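Local structure of conserved domain protein (Bacillus anthracis, 3FBQ) at residues A[151-156]-A[167-172]; A[176-181]-A[228-233]; A[239-244]-A[283-288]. The protein is of unknown function but is built mostly of antiparallel beta sheet, and probably contains immunoglobulin-like domains of the E-set kind. All blocks are in the same frame, centred on the assembly; numbering follows the deposited sequence.

Contact 1 of 3, residues A[151-156]-A[167-172]; sequences RTIGGS and EKVAMS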
ATOM      1  N   ARG A 151     -25.489 -26.304  -7.015  1.00 40.62           N
ATOM      2  CA  ARG A 151     -26.173 -26.778  -8.196  1.00 41.66           C
ATOM      3  C   ARG A 151     -25.946 -25.755  -9.288  1.00 42.01           C
ATOM      4  O   ARG A 151     -25.919 -24.530  -9.034  1.00 42.64           O
ATOM      5  CB  ARG A 151     -27.656 -26.900  -7.917  1.00 41.56           C
ATOM      6  CG  ARG A 151     -28.325 -27.936  -8.785  1.00 45.70           C
ATOM      7  CD  ARG A 151     -29.663 -28.341  -8.206  1.00 50.74           C
ATOM      8  NE  ARG A 151     -30.645 -27.264  -8.358  1.00 56.22           N
ATOM      9  CZ  ARG A 151     -31.495 -27.141  -9.388  1.00 60.04           C
ATOM     10  NH1 ARG A 151     -31.510 -28.047 -10.375  1.00 61.26           N
ATOM     11  NH2 ARG A 151     -32.348 -26.112  -9.430  1.00 60.64           N
ATOM     12  N   THR A 152     -25.757 -26.227 -10.514  1.00 41.74           N
ATOM     13  CA  THR A 152     -25.727 -25.267 -11.625  1.00 40.99           C
ATOM     14  C   THR A 152     -27.124 -25.059 -12.205  1.00 39.83           C
ATOM     15  O   THR A 152     -27.781 -26.011 -12.590  1.00 39.57           O
ATOM     16  CB  THR A 152     -24.685 -25.612 -12.697  1.00 40.83           C
ATOM     17  OG1 THR A 152     -25.359 -25.760 -13.950  1.00 40.36           O
ATOM     18  CG2 THR A 152     -23.969 -26.918 -12.341  1.00 42.72           C
ATOM     19  N   ILE A 153     -27.554 -23.801 -12.232  1.00 39.16           N
ATOM     20  CA  ILE A 153     -28.906 -23.403 -12.627  1.00 38.75           C
ATOM     21  C   ILE A 153     -28.934 -22.425 -13.827  1.00 39.98           C
ATOM     22  O   ILE A 153     -27.927 -21.818 -14.187  1.00 41.85           O
ATOM     23  CB  ILE A 153     -29.661 -22.734 -11.455  1.00 37.93           C
ATOM     24  CG1 ILE A 153     -29.114 -21.314 -11.201  1.00 37.68           C
ATOM     25  CG2 ILE A 153     -29.600 -23.588 -10.265  1.00 36.41           C
ATOM     26  CD1 ILE A 153     -29.174 -20.810  -9.776  1.00 33.85           C
ATOM     27  N   GLY A 154     -30.096 -22.260 -14.438  1.00 40.30           N
ATOM     28  CA  GLY A 154     -30.294 -21.299 -15.523  1.00 40.85           C
ATOM     29  C   GLY A 154     -31.571 -20.561 -15.193  1.00 41.35           C
ATOM     30  O   GLY A 154     -32.135 -20.753 -14.108  1.00 42.47           O
ATOM     31  N   GLY A 155     -32.050 -19.723 -16.095  1.00 41.03           N
ATOM     32  CA  GLY A 155     -33.203 -18.903 -15.768  1.00 40.54           C
ATOM     33  C   GLY A 155     -32.771 -17.493 -16.002  1.00 40.21           C
ATOM     34  O   GLY A 155     -31.604 -17.191 -15.819  1.00 41.38           O
ATOM     35  N   SER A 156     -33.701 -16.639 -16.396  1.00 39.80           N
ATOM     36  CA  SER A 156     -33.389 -15.308 -16.837  1.00 40.43           C
ATOM     37  C   SER A 156     -34.669 -14.486 -16.989  1.00 40.62           C
ATOM     38  O   SER A 156     -35.729 -15.064 -17.065  1.00 40.72           O
ATOM     39  CB  SER A 156     -32.645 -15.389 -18.173  1.00 40.40           C
ATOM     40  OG  SER A 156     -33.556 -15.352 -19.265  1.00 40.11           O
ATOM     41  N   GLU A 167     -26.768 -18.394 -12.779  1.00 32.76           N
ATOM     42  CA  GLU A 167     -25.675 -19.293 -13.214  1.00 32.62           C
ATOM     43  C   GLU A 167     -25.526 -20.444 -12.224  1.00 32.57           C
ATOM     44  O   GLU A 167     -25.420 -21.634 -12.596  1.00 31.81           O
ATOM     45  CB  GLU A 167     -24.328 -18.552 -13.275  1.00 32.93           C
ATOM     46  CG  GLU A 167     -23.891 -17.841 -14.595  1.00 33.23           C
ATOM     47  CD  GLU A 167     -22.614 -16.958 -14.377  1.00 38.25           C
ATOM     48  OE1 GLU A 167     -22.128 -16.225 -15.303  1.00 40.61           O
ATOM     49  OE2 GLU A 167     -22.086 -16.969 -13.238  1.00 39.22           O
ATOM     50  N   LYS A 168     -25.509 -20.091 -10.946  1.00 32.11           N
ATOM     51  CA  LYS A 168     -25.214 -21.093  -9.958  1.00 32.29           C
ATOM     52  C   LYS A 168     -25.808 -20.767  -8.622  1.00 31.66           C
ATOM     53  O   LYS A 168     -26.018 -19.597  -8.301  1.00 32.88           O
ATOM     54  CB  LYS A 168     -23.711 -21.216  -9.805  1.00 31.75           C
ATOM     55  CG  LYS A 168     -23.324 -22.635  -9.542  1.00 35.00           C
ATOM     56  CD  LYS A 168     -21.992 -22.736  -8.850  1.00 40.55           C
ATOM     57  CE  LYS A 168     -20.816 -22.299  -9.748  1.00 42.92           C
ATOM     58  NZ  LYS A 168     -21.009 -22.832 -11.135  1.00 42.62           N
ATOM     59  N   VAL A 169     -26.041 -21.780  -7.811  1.00 30.19           N
ATOM     60  CA  VAL A 169     -26.462 -21.509  -6.455  1.00 30.12           C
ATOM     61  C   VAL A 169     -25.598 -22.362  -5.520  1.00 30.81           C
ATOM     62  O   VAL A 169     -25.230 -23.469  -5.908  1.00 31.28           O
ATOM     63  CB  VAL A 169     -27.994 -21.776  -6.288  1.00 30.30           C
ATOM     64  CG1 VAL A 169     -28.339 -23.256  -6.544  1.00 28.77           C
ATOM     65  CG2 VAL A 169     -28.516 -21.286  -4.932  1.00 29.20           C
ATOM     66  N   ALA A 170     -25.240 -21.863  -4.326  1.00 30.94           N
ATOM     67  CA  ALA A 170     -24.423 -22.657  -3.408  1.00 31.76           C
ATOM     68  C   ALA A 170     -24.796 -22.469  -1.933  1.00 32.34           C
ATOM     69  O   ALA A 170     -24.854 -21.370  -1.469  1.00 32.58           O
ATOM     70  CB  ALA A 170     -22.928 -22.413  -3.649  1.00 31.03           C
ATOM     71  N   MET A 171     -25.010 -23.556  -1.193  1.00 32.98           N
ATOM     72  CA  MET A 171     -25.669 -23.456   0.100  1.00 33.22           C
ATOM     73  C   MET A 171     -24.780 -24.050   1.185  1.00 31.91           C
ATOM     74  O   MET A 171     -24.555 -25.247   1.180  1.00 32.68           O
ATOM     75  CB  MET A 171     -27.067 -24.114   0.022  1.00 33.55           C
ATOM     76  CG  MET A 171     -27.935 -23.653  -1.261  1.00 39.18           C
ATOM     77  SD  MET A 171     -29.285 -24.836  -1.822  1.00 51.07           S
ATOM     78  CE  MET A 171     -28.474 -25.992  -2.961  1.00 46.76           C
ATOM     79  N   SER A 172     -24.224 -23.208   2.064  1.00 29.87           N
ATOM     80  CA  SER A 172     -23.492 -23.669   3.236  1.00 28.71           C
ATOM     81  C   SER A 172     -24.425 -23.709   4.412  1.00 28.31           C
ATOM     82  O   SER A 172     -25.580 -23.370   4.300  1.00 28.79           O
ATOM     83  CB  SER A 172     -22.358 -22.720   3.599  1.00 29.62           C
ATOM     84  OG  SER A 172     -22.828 -21.519   4.224  1.00 31.04           O
TER

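Contact 2 of 3, residues A[176-181]-A[228-233]; sequences FILYYN and ATFQKL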
ATOM      1  N   PHE A 176     -25.762 -18.752   1.874  1.00 23.69           N
ATOM      2  CA  PHE A 176     -25.889 -19.294   0.501  1.00 23.42           C
ATOM      3  C   PHE A 176     -25.538 -18.277  -0.554  1.00 22.25           C
ATOM      4  O   PHE A 176     -25.749 -17.098  -0.344  1.00 24.55           O
ATOM      5  CB  PHE A 176     -27.278 -19.915   0.261  1.00 23.09           C
ATOM      6  CG  PHE A 176     -28.367 -18.918  -0.037  1.00 23.64           C
ATOM      7  CD1 PHE A 176     -29.296 -18.574   0.940  1.00 27.07           C
ATOM      8  CD2 PHE A 176     -28.492 -18.354  -1.283  1.00 24.96           C
ATOM      9  CE1 PHE A 176     -30.344 -17.682   0.681  1.00 25.66           C
ATOM     10  CE2 PHE A 176     -29.494 -17.435  -1.538  1.00 27.31           C
ATOM     11  CZ  PHE A 176     -30.447 -17.124  -0.564  1.00 25.82           C
ATOM     12  N   ILE A 177     -25.061 -18.707  -1.710  1.00 22.25           N
ATOM     13  CA  ILE A 177     -24.541 -17.775  -2.773  1.00 22.12           C
ATOM     14  C   ILE A 177     -25.258 -17.830  -4.104  1.00 22.12           C
ATOM     15  O   ILE A 177     -25.465 -18.890  -4.646  1.00 22.48           O
ATOM     16  CB  ILE A 177     -23.069 -18.057  -3.071  1.00 21.55           C
ATOM     17  CG1 ILE A 177     -22.229 -18.008  -1.781  1.00 21.42           C
ATOM     18  CG2 ILE A 177     -22.546 -17.095  -4.117  1.00 22.20           C
ATOM     19  CD1 ILE A 177     -20.874 -18.574  -1.977  1.00 21.88           C
ATOM     20  N   LEU A 178     -25.645 -16.686  -4.636  1.00 23.49           N
ATOM     21  CA  LEU A 178     -26.173 -16.656  -6.023  1.00 25.15           C
ATOM     22  C   LEU A 178     -25.150 -16.119  -7.045  1.00 25.40           C
ATOM     23  O   LEU A 178     -24.733 -14.963  -6.972  1.00 25.05           O
ATOM     24  CB  LEU A 178     -27.478 -15.859  -6.117  1.00 24.88           C
ATOM     25  CG  LEU A 178     -28.634 -16.382  -5.246  1.00 27.10           C
ATOM     26  CD1 LEU A 178     -29.808 -15.471  -5.405  1.00 27.31           C
ATOM     27  CD2 LEU A 178     -29.051 -17.827  -5.469  1.00 25.89           C
ATOM     28  N   TYR A 179     -24.757 -16.965  -7.986  1.00 25.71           N
ATOM     29  CA  TYR A 179     -23.916 -16.530  -9.063  1.00 26.90           C
ATOM     30  C   TYR A 179     -24.746 -16.165 -10.277  1.00 27.84           C
ATOM     31  O   TYR A 179     -25.625 -16.895 -10.718  1.00 27.49           O
ATOM     32  CB  TYR A 179     -23.057 -17.664  -9.485  1.00 26.34           C
ATOM     33  CG  TYR A 179     -22.092 -18.120  -8.462  1.00 28.51           C
ATOM     34  CD1 TYR A 179     -20.793 -17.574  -8.401  1.00 22.84           C
ATOM     35  CD2 TYR A 179     -22.433 -19.176  -7.564  1.00 31.58           C
ATOM     36  CE1 TYR A 179     -19.881 -18.030  -7.501  1.00 22.39           C
ATOM     37  CE2 TYR A 179     -21.493 -19.649  -6.635  1.00 27.80           C
ATOM     38  CZ  TYR A 179     -20.226 -19.067  -6.620  1.00 27.28           C
ATOM     39  OH  TYR A 179     -19.302 -19.522  -5.714  1.00 32.69           O
ATOM     40  N   TYR A 180     -24.409 -15.055 -10.878  1.00 29.51           N
ATOM     41  CA  TYR A 180     -25.157 -14.640 -12.032  1.00 31.00           C
ATOM     42  C   TYR A 180     -24.453 -13.498 -12.817  1.00 31.51           C
ATOM     43  O   TYR A 180     -23.347 -13.069 -12.454  1.00 30.63           O
ATOM     44  CB  TYR A 180     -26.523 -14.219 -11.540  1.00 31.26           C
ATOM     45  CG  TYR A 180     -26.444 -12.939 -10.763  1.00 32.95           C
ATOM     46  CD1 TYR A 180     -26.068 -12.930  -9.410  1.00 32.78           C
ATOM     47  CD2 TYR A 180     -26.725 -11.711 -11.393  1.00 33.99           C
ATOM     48  CE1 TYR A 180     -25.980 -11.711  -8.709  1.00 32.78           C
ATOM     49  CE2 TYR A 180     -26.650 -10.490 -10.697  1.00 31.81           C
ATOM     50  CZ  TYR A 180     -26.278 -10.499  -9.376  1.00 30.52           C
ATOM     51  OH  TYR A 180     -26.246  -9.300  -8.736  1.00 27.76           O
ATOM     52  N   ASN A 181     -25.096 -13.025 -13.896  1.00 32.72           N
ATOM     53  CA  ASN A 181     -24.497 -11.989 -14.772  1.00 33.36           C
ATOM     54  C   ASN A 181     -25.527 -11.192 -15.494  1.00 34.72           C
ATOM     55  O   ASN A 181     -26.634 -11.664 -15.673  1.00 35.46           O
ATOM     56  CB  ASN A 181     -23.530 -12.560 -15.804  1.00 31.77           C
ATOM     57  CG  ASN A 181     -24.158 -13.599 -16.660  1.00 30.52           C
ATOM     58  OD1 ASN A 181     -25.111 -13.368 -17.414  1.00 26.41           O
ATOM     59  ND2 ASN A 181     -23.618 -14.777 -16.556  1.00 31.19           N
ATOM     60  N   ALA A 228     -23.522 -12.843  -5.036  1.00 25.40           N
ATOM     61  CA  ALA A 228     -23.841 -12.217  -3.753  1.00 25.25           C
ATOM     62  C   ALA A 228     -24.056 -13.266  -2.718  1.00 26.65           C
ATOM     63  O   ALA A 228     -24.385 -14.443  -3.034  1.00 27.54           O
ATOM     64  CB  ALA A 228     -25.031 -11.416  -3.875  1.00 24.77           C
ATOM     65  N   THR A 229     -23.918 -12.881  -1.456  1.00 26.86           N
ATOM     66  CA  THR A 229     -24.137 -13.903  -0.438  1.00 27.41           C
ATOM     67  C   THR A 229     -25.307 -13.544   0.423  1.00 27.32           C
ATOM     68  O   THR A 229     -25.500 -12.385   0.734  1.00 26.39           O
ATOM     69  CB  THR A 229     -22.872 -14.124   0.368  1.00 27.71           C
ATOM     70  OG1 THR A 229     -21.795 -14.148  -0.563  1.00 28.17           O
ATOM     71  CG2 THR A 229     -22.928 -15.498   1.169  1.00 27.15           C
ATOM     72  N   PHE A 230     -26.104 -14.539   0.767  1.00 27.81           N
ATOM     73  CA  PHE A 230     -27.286 -14.275   1.544  1.00 29.62           C
ATOM     74  C   PHE A 230     -27.413 -15.256   2.703  1.00 31.27           C
ATOM     75  O   PHE A 230     -26.701 -16.288   2.769  1.00 31.89           O
ATOM     76  CB  PHE A 230     -28.538 -14.372   0.707  1.00 29.45           C
ATOM     77  CG  PHE A 230     -28.502 -13.615  -0.610  1.00 29.67           C
ATOM     78  CD1 PHE A 230     -29.319 -12.449  -0.787  1.00 30.75           C
ATOM     79  CD2 PHE A 230     -27.749 -14.085  -1.686  1.00 28.42           C
ATOM     80  CE1 PHE A 230     -29.376 -11.769  -2.010  1.00 28.59           C
ATOM     81  CE2 PHE A 230     -27.740 -13.398  -2.941  1.00 28.77           C
ATOM     82  CZ  PHE A 230     -28.570 -12.231  -3.102  1.00 32.16           C
ATOM     83  N   GLN A 231     -28.314 -14.878   3.608  1.00 31.91           N
ATOM     84  CA  GLN A 231     -28.627 -15.532   4.874  1.00 32.28           C
ATOM     85  C   GLN A 231     -28.814 -17.027   4.784  1.00 32.90           C
ATOM     86  O   GLN A 231     -29.216 -17.532   3.734  1.00 33.64           O
ATOM     87  CB  GLN A 231     -29.946 -14.962   5.411  1.00 32.22           C
ATOM     88  CG  GLN A 231     -29.878 -13.497   5.808  1.00 31.22           C
ATOM     89  CD  GLN A 231     -31.181 -13.049   6.404  1.00 28.87           C
ATOM     90  OE1 GLN A 231     -31.788 -12.090   5.955  1.00 30.04           O
ATOM     91  NE2 GLN A 231     -31.647 -13.779   7.383  1.00 23.95           N
ATOM     92  N   LYS A 232     -28.524 -17.727   5.894  1.00 32.97           N
ATOM     93  CA  LYS A 232     -28.934 -19.121   6.059  1.00 32.03           C
ATOM     94  C   LYS A 232     -30.263 -19.283   5.340  1.00 32.94           C
ATOM     95  O   LYS A 232     -31.272 -18.713   5.766  1.00 33.69           O
ATOM     96  CB  LYS A 232     -29.125 -19.455   7.529  1.00 30.39           C
ATOM     97  CG  LYS A 232     -28.577 -20.780   7.874  1.00 27.50           C
ATOM     98  CD  LYS A 232     -29.303 -21.402   8.994  1.00 25.42           C
ATOM     99  CE  LYS A 232     -28.945 -22.868   9.172  1.00 29.76           C
ATOM    100  NZ  LYS A 232     -29.243 -23.822   8.034  1.00 34.74           N
ATOM    101  N   LEU A 233     -30.234 -19.971   4.206  1.00 33.37           N
ATOM    102  CA  LEU A 233     -31.433 -20.490   3.566  1.00 34.22           C
ATOM    103  C   LEU A 233     -32.392 -21.220   4.523  1.00 33.66           C
ATOM    104  O   LEU A 233     -31.981 -22.101   5.229  1.00 34.06           O
ATOM    105  CB  LEU A 233     -31.001 -21.491   2.504  1.00 34.58           C
ATOM    106  CG  LEU A 233     -32.121 -22.063   1.663  1.00 36.63           C
ATOM    107  CD1 LEU A 233     -32.991 -20.920   1.090  1.00 37.32           C
ATOM    108  CD2 LEU A 233     -31.505 -22.867   0.557  1.00 38.47           C
TER

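Contact 3 of 3, residues A[239-244]-A[283-288]; sequences KLIVTP and LDDIVI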
ATOM      1  N   LYS A 239     -38.345 -23.080  -3.108  1.00 35.28           N
ATOM      2  CA  LYS A 239     -38.074 -22.297  -4.283  1.00 36.61           C
ATOM      3  C   LYS A 239     -37.645 -20.903  -3.843  1.00 36.65           C
ATOM      4  O   LYS A 239     -38.189 -20.382  -2.849  1.00 36.86           O
ATOM      5  CB  LYS A 239     -39.348 -22.195  -5.139  1.00 36.88           C
ATOM      6  CG  LYS A 239     -39.685 -23.444  -5.970  1.00 39.84           C
ATOM      7  CD  LYS A 239     -40.882 -23.176  -6.861  1.00 42.34           C
ATOM      8  CE  LYS A 239     -42.054 -22.673  -5.990  1.00 47.25           C
ATOM      9  NZ  LYS A 239     -42.961 -21.604  -6.622  1.00 50.70           N
ATOM     10  N   LEU A 240     -36.697 -20.314  -4.589  1.00 35.59           N
ATOM     11  CA  LEU A 240     -36.314 -18.903  -4.418  1.00 35.18           C
ATOM     12  C   LEU A 240     -36.956 -18.053  -5.495  1.00 35.77           C
ATOM     13  O   LEU A 240     -36.942 -18.416  -6.688  1.00 36.52           O
ATOM     14  CB  LEU A 240     -34.790 -18.695  -4.475  1.00 33.68           C
ATOM     15  CG  LEU A 240     -34.034 -19.305  -3.290  1.00 32.54           C
ATOM     16  CD1 LEU A 240     -32.524 -19.445  -3.509  1.00 26.91           C
ATOM     17  CD2 LEU A 240     -34.324 -18.532  -2.003  1.00 31.87           C
ATOM     18  N   ILE A 241     -37.509 -16.915  -5.081  1.00 35.60           N
ATOM     19  CA  ILE A 241     -38.070 -15.958  -6.027  1.00 35.48           C
ATOM     20  C   ILE A 241     -37.146 -14.749  -6.035  1.00 35.72           C
ATOM     21  O   ILE A 241     -36.946 -14.066  -4.999  1.00 35.84           O
ATOM     22  CB  ILE A 241     -39.586 -15.602  -5.731  1.00 35.26           C
ATOM     23  CG1 ILE A 241     -40.465 -16.859  -5.746  1.00 33.66           C
ATOM     24  CG2 ILE A 241     -40.126 -14.637  -6.787  1.00 35.09           C
ATOM     25  CD1 ILE A 241     -40.679 -17.495  -4.372  1.00 36.70           C
ATOM     26  N   VAL A 242     -36.549 -14.536  -7.196  1.00 35.80           N
ATOM     27  CA  VAL A 242     -35.480 -13.564  -7.338  1.00 36.43           C
ATOM     28  C   VAL A 242     -35.959 -12.393  -8.170  1.00 37.12           C
ATOM     29  O   VAL A 242     -36.359 -12.565  -9.337  1.00 37.14           O
ATOM     30  CB  VAL A 242     -34.237 -14.183  -8.061  1.00 36.39           C
ATOM     31  CG1 VAL A 242     -33.135 -13.109  -8.266  1.00 36.43           C
ATOM     32  CG2 VAL A 242     -33.657 -15.375  -7.295  1.00 35.50           C
ATOM     33  N   THR A 243     -35.885 -11.190  -7.623  1.00 37.95           N
ATOM     34  CA  THR A 243     -36.214 -10.051  -8.474  1.00 38.89           C
ATOM     35  C   THR A 243     -34.952  -9.195  -8.795  1.00 39.82           C
ATOM     36  O   THR A 243     -34.277  -8.677  -7.871  1.00 38.38           O
ATOM     37  CB  THR A 243     -37.431  -9.219  -7.952  1.00 39.15           C
ATOM     38  OG1 THR A 243     -36.982  -7.980  -7.398  1.00 41.83           O
ATOM     39  CG2 THR A 243     -38.283  -9.967  -6.890  1.00 37.45           C
ATOM     40  N   PRO A 244     -34.614  -9.089 -10.112  1.00 40.99           N
ATOM     41  CA  PRO A 244     -33.529  -8.233 -10.615  1.00 42.04           C
ATOM     42  C   PRO A 244     -33.946  -6.769 -10.662  1.00 43.90           C
ATOM     43  O   PRO A 244     -34.802  -6.396 -11.464  1.00 43.83           O
ATOM     44  CB  PRO A 244     -33.293  -8.755 -12.048  1.00 41.90           C
ATOM     45  CG  PRO A 244     -34.165  -9.974 -12.220  1.00 39.88           C
ATOM     46  CD  PRO A 244     -35.247  -9.854 -11.207  1.00 40.75           C
ATOM     47  N   LEU A 283     -37.303  -3.320 -13.210  1.00 53.02           N
ATOM     48  CA  LEU A 283     -37.440  -4.673 -12.578  1.00 50.91           C
ATOM     49  C   LEU A 283     -37.829  -5.852 -13.481  1.00 49.88           C
ATOM     50  O   LEU A 283     -38.136  -5.620 -14.608  1.00 49.69           O
ATOM     51  CB  LEU A 283     -38.449  -4.634 -11.460  1.00 50.87           C
ATOM     52  CG  LEU A 283     -38.730  -3.285 -10.848  1.00 51.65           C
ATOM     53  CD1 LEU A 283     -37.652  -2.907  -9.887  1.00 48.81           C
ATOM     54  CD2 LEU A 283     -38.890  -2.260 -11.929  1.00 53.60           C
ATOM     55  N   ASP A 284     -37.782  -7.110 -12.992  1.00 48.89           N
ATOM     56  CA  ASP A 284     -38.146  -8.355 -13.768  1.00 47.73           C
ATOM     57  C   ASP A 284     -38.729  -9.563 -12.930  1.00 47.14           C
ATOM     58  O   ASP A 284     -39.647  -9.321 -12.173  1.00 48.36           O
ATOM     59  CB  ASP A 284     -37.027  -8.819 -14.699  1.00 48.02           C
ATOM     60  CG  ASP A 284     -35.934  -7.778 -14.913  1.00 48.22           C
ATOM     61  OD1 ASP A 284     -35.083  -7.979 -15.791  1.00 48.68           O
ATOM     62  OD2 ASP A 284     -35.872  -6.780 -14.212  1.00 46.55           O
ATOM     63  N   ASP A 285     -38.243 -10.824 -13.030  1.00 45.08           N
ATOM     64  CA  ASP A 285     -38.561 -11.861 -11.968  1.00 42.69           C
ATOM     65  C   ASP A 285     -38.415 -13.414 -12.096  1.00 41.67           C
ATOM     66  O   ASP A 285     -39.185 -14.042 -12.769  1.00 40.78           O
ATOM     67  CB  ASP A 285     -39.914 -11.586 -11.347  1.00 42.10           C
ATOM     68  CG  ASP A 285     -39.900 -11.731  -9.858  1.00 40.59           C
ATOM     69  OD1 ASP A 285     -39.401 -10.838  -9.190  1.00 43.12           O
ATOM     70  OD2 ASP A 285     -40.410 -12.712  -9.335  1.00 33.59           O
ATOM     71  N   ILE A 286     -37.477 -14.020 -11.364  1.00 40.03           N
ATOM     72  CA  ILE A 286     -37.061 -15.434 -11.554  1.00 38.93           C
ATOM     73  C   ILE A 286     -37.258 -16.491 -10.455  1.00 38.88           C
ATOM     74  O   ILE A 286     -37.032 -16.217  -9.292  1.00 38.53           O
ATOM     75  CB  ILE A 286     -35.578 -15.510 -11.816  1.00 38.08           C
ATOM     76  CG1 ILE A 286     -35.155 -14.424 -12.761  1.00 39.08           C
ATOM     77  CG2 ILE A 286     -35.228 -16.802 -12.423  1.00 34.30           C
ATOM     78  CD1 ILE A 286     -33.861 -14.707 -13.383  1.00 39.60           C
ATOM     79  N   VAL A 287     -37.609 -17.719 -10.863  1.00 39.27           N
ATOM     80  CA  VAL A 287     -37.886 -18.848  -9.968  1.00 39.59           C
ATOM     81  C   VAL A 287     -36.894 -19.999 -10.038  1.00 40.71           C
ATOM     82  O   VAL A 287     -36.707 -20.640 -11.066  1.00 40.96           O
ATOM     83  CB  VAL A 287     -39.325 -19.319 -10.091  1.00 38.81           C
ATOM     84  CG1 VAL A 287     -39.519 -20.668  -9.409  1.00 36.94           C
ATOM     85  CG2 VAL A 287     -40.210 -18.239  -9.502  1.00 37.21           C
ATOM     86  N   ILE A 288     -36.237 -20.213  -8.912  1.00 41.63           N
ATOM     87  CA  ILE A 288     -35.204 -21.187  -8.787  1.00 42.67           C
ATOM     88  C   ILE A 288     -35.689 -22.323  -7.889  1.00 43.76           C
ATOM     89  O   ILE A 288     -36.091 -22.091  -6.736  1.00 44.43           O
ATOM     90  CB  ILE A 288     -33.992 -20.507  -8.176  1.00 42.53           C
ATOM     91  CG1 ILE A 288     -33.367 -19.569  -9.218  1.00 43.13           C
ATOM     92  CG2 ILE A 288     -32.994 -21.520  -7.695  1.00 42.18           C
ATOM     93  CD1 ILE A 288     -32.187 -18.713  -8.712  1.00 41.58           C
TER

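Contact 1 of 3, residues A[151-156]-A[167-172]
The carbonyl O of R151 receives the N-H of V169 at 3.0 Å, a nearly straight bond (170° at the hydrogen) in the antiparallel beta hairpin of strands 149-157 and 162-171. R151 N answers by bonding to V169 O, which makes R151 and V169 a hydrogen-bonded pair; T152 and K168 follow as a non-hydrogen-bonded pair. Beyond them the ladder is distorted: I153 N still reaches E167 O at 3.1 Å, but the donor sits well above the carbonyl plane, 50° out of it. The distortion coincides with a classic beta bulge, where E167 and K168 both face Y179 on the next strand. E167 itself turns away from the hairpin partner, and its carboxylate is held by N181 and by a salt bridge to R225. Much of the apolar contact comes from I153. Its CG1 lies between the backbone N and the carbonyl carbon (chi1 73°), and CG1 and CD1 run back over the K168 backbone. There the I153 chain crosses that of V169 at about a right angle, CD1 against V169 CB at 3.8 Å. Its other branch, CG2, rests 3.9 Å from V169 CG1.

Contact 2 of 3, residues A[176-181]-A[228-233]
F176 lays its ring against F230, one face of it taking the F230 CB in a CH-pi contact, CB standing 3.9 Å from the ring centroid. The two phenyl rings are nearly parallel, with planes at 14°, yet they are slid so far apart that they barely overlap; it is the CB, more than the F230 ring, that fills the F176 face. A chi1 of 80° sets F176 CG between its backbone N and carbonyl carbon and leans the ring across toward the partner strand. Around the rim, L233 comes to the edge: its N lies near the ring plane and its CB is 3.7 Å from F176 CD1. L178 comes to the same side of the F230 ring as F176, crossing the F230 side chain at about a right angle, with L178 CD1 3.8 Å from F230 CE2.

Behind the rings is a regular antiparallel ladder that fixes this register. F176 and F230 form a hydrogen-bonded pair, F176 N to F230 O and F230 N to F176 O both at 2.8 Å. L178 and A228 form the next, with L178 N to A228 O at 3.0 Å. Between them I177 and T229 are a non-hydrogen-bonded pair on the opposite face, lying side by side with I177 CG1 3.9 Å from T229 CG2. The T229 hydroxyl bonds to N214 on strand 208-218.

The two strands are the third and fourth of an eight-stranded antiparallel sheet: 162-171 flanks 175-184, and 208-218 flanks 224-231. V201 touches F176, L178 and F230, so strand 196-203, adjacent to neither in the sheet, packs over the aromatic face, consistent with a sheet that curls round its core.

Contact 3 of 3, residues A[239-244]-A[283-288]
P244 packs its ring against the backbone and side chain of D284, just past the last regular bridge, V242 with I286, of strands 239-247 and 281-289. P244 CB lies 3.9 Å from D284 OD2, the two side chains crossing at a slant; at the far corner CG is 3.9 Å from D284 CG; and CD, turning back to the backbone, is 3.6 Å from D285 N. Ahead of it L240 pairs with I288 and V242 with I286, each through two backbone bonds, V242 N to I286 O and I286 N to V242 O both at 2.7 Å. Their side chains share one face, where V242 CG2 rests 3.9 Å from I288 CD1 as the two chains cross. V242 CG2 is anti to the carbonyl carbon (chi1 of the CG1 branch 177°), which sends it toward I288. I241 and V287 project from the other face, side by side, and the aliphatic part of K239 brings its CD to V287 CG1. L199 and V201 of strand 196-203 also pack on the buried face. P244 has no N-H to give, so van der Waals packing replaces that main-chain bond; P244 O and D284 OD2, both acceptors, make no bond.

All three contacts lie in one eight-stranded antiparallel sheet. Contact 2 is its buried centre, aromatic and aliphatic; contact 1 is a surface hairpin at one edge, and contact 3, partly buried, pairs the strand at the other edge. Contacts 1 and 2 are joined by adjacent strands 162-171 and 175-184, with a probable hydrogen bond from I177 N to A170 O. The sheet curls until its edges meet: I153 of contact 1 touches I288 of contact 3, and contact 2 reaches contact 3 through F176 and L240. Backbone ladders recur throughout, but rings fill the middle and branched aliphatics the closing seam, while a bulge marks strand 162-171 in contact 1 and a proline interrupts the ladder of contact 3.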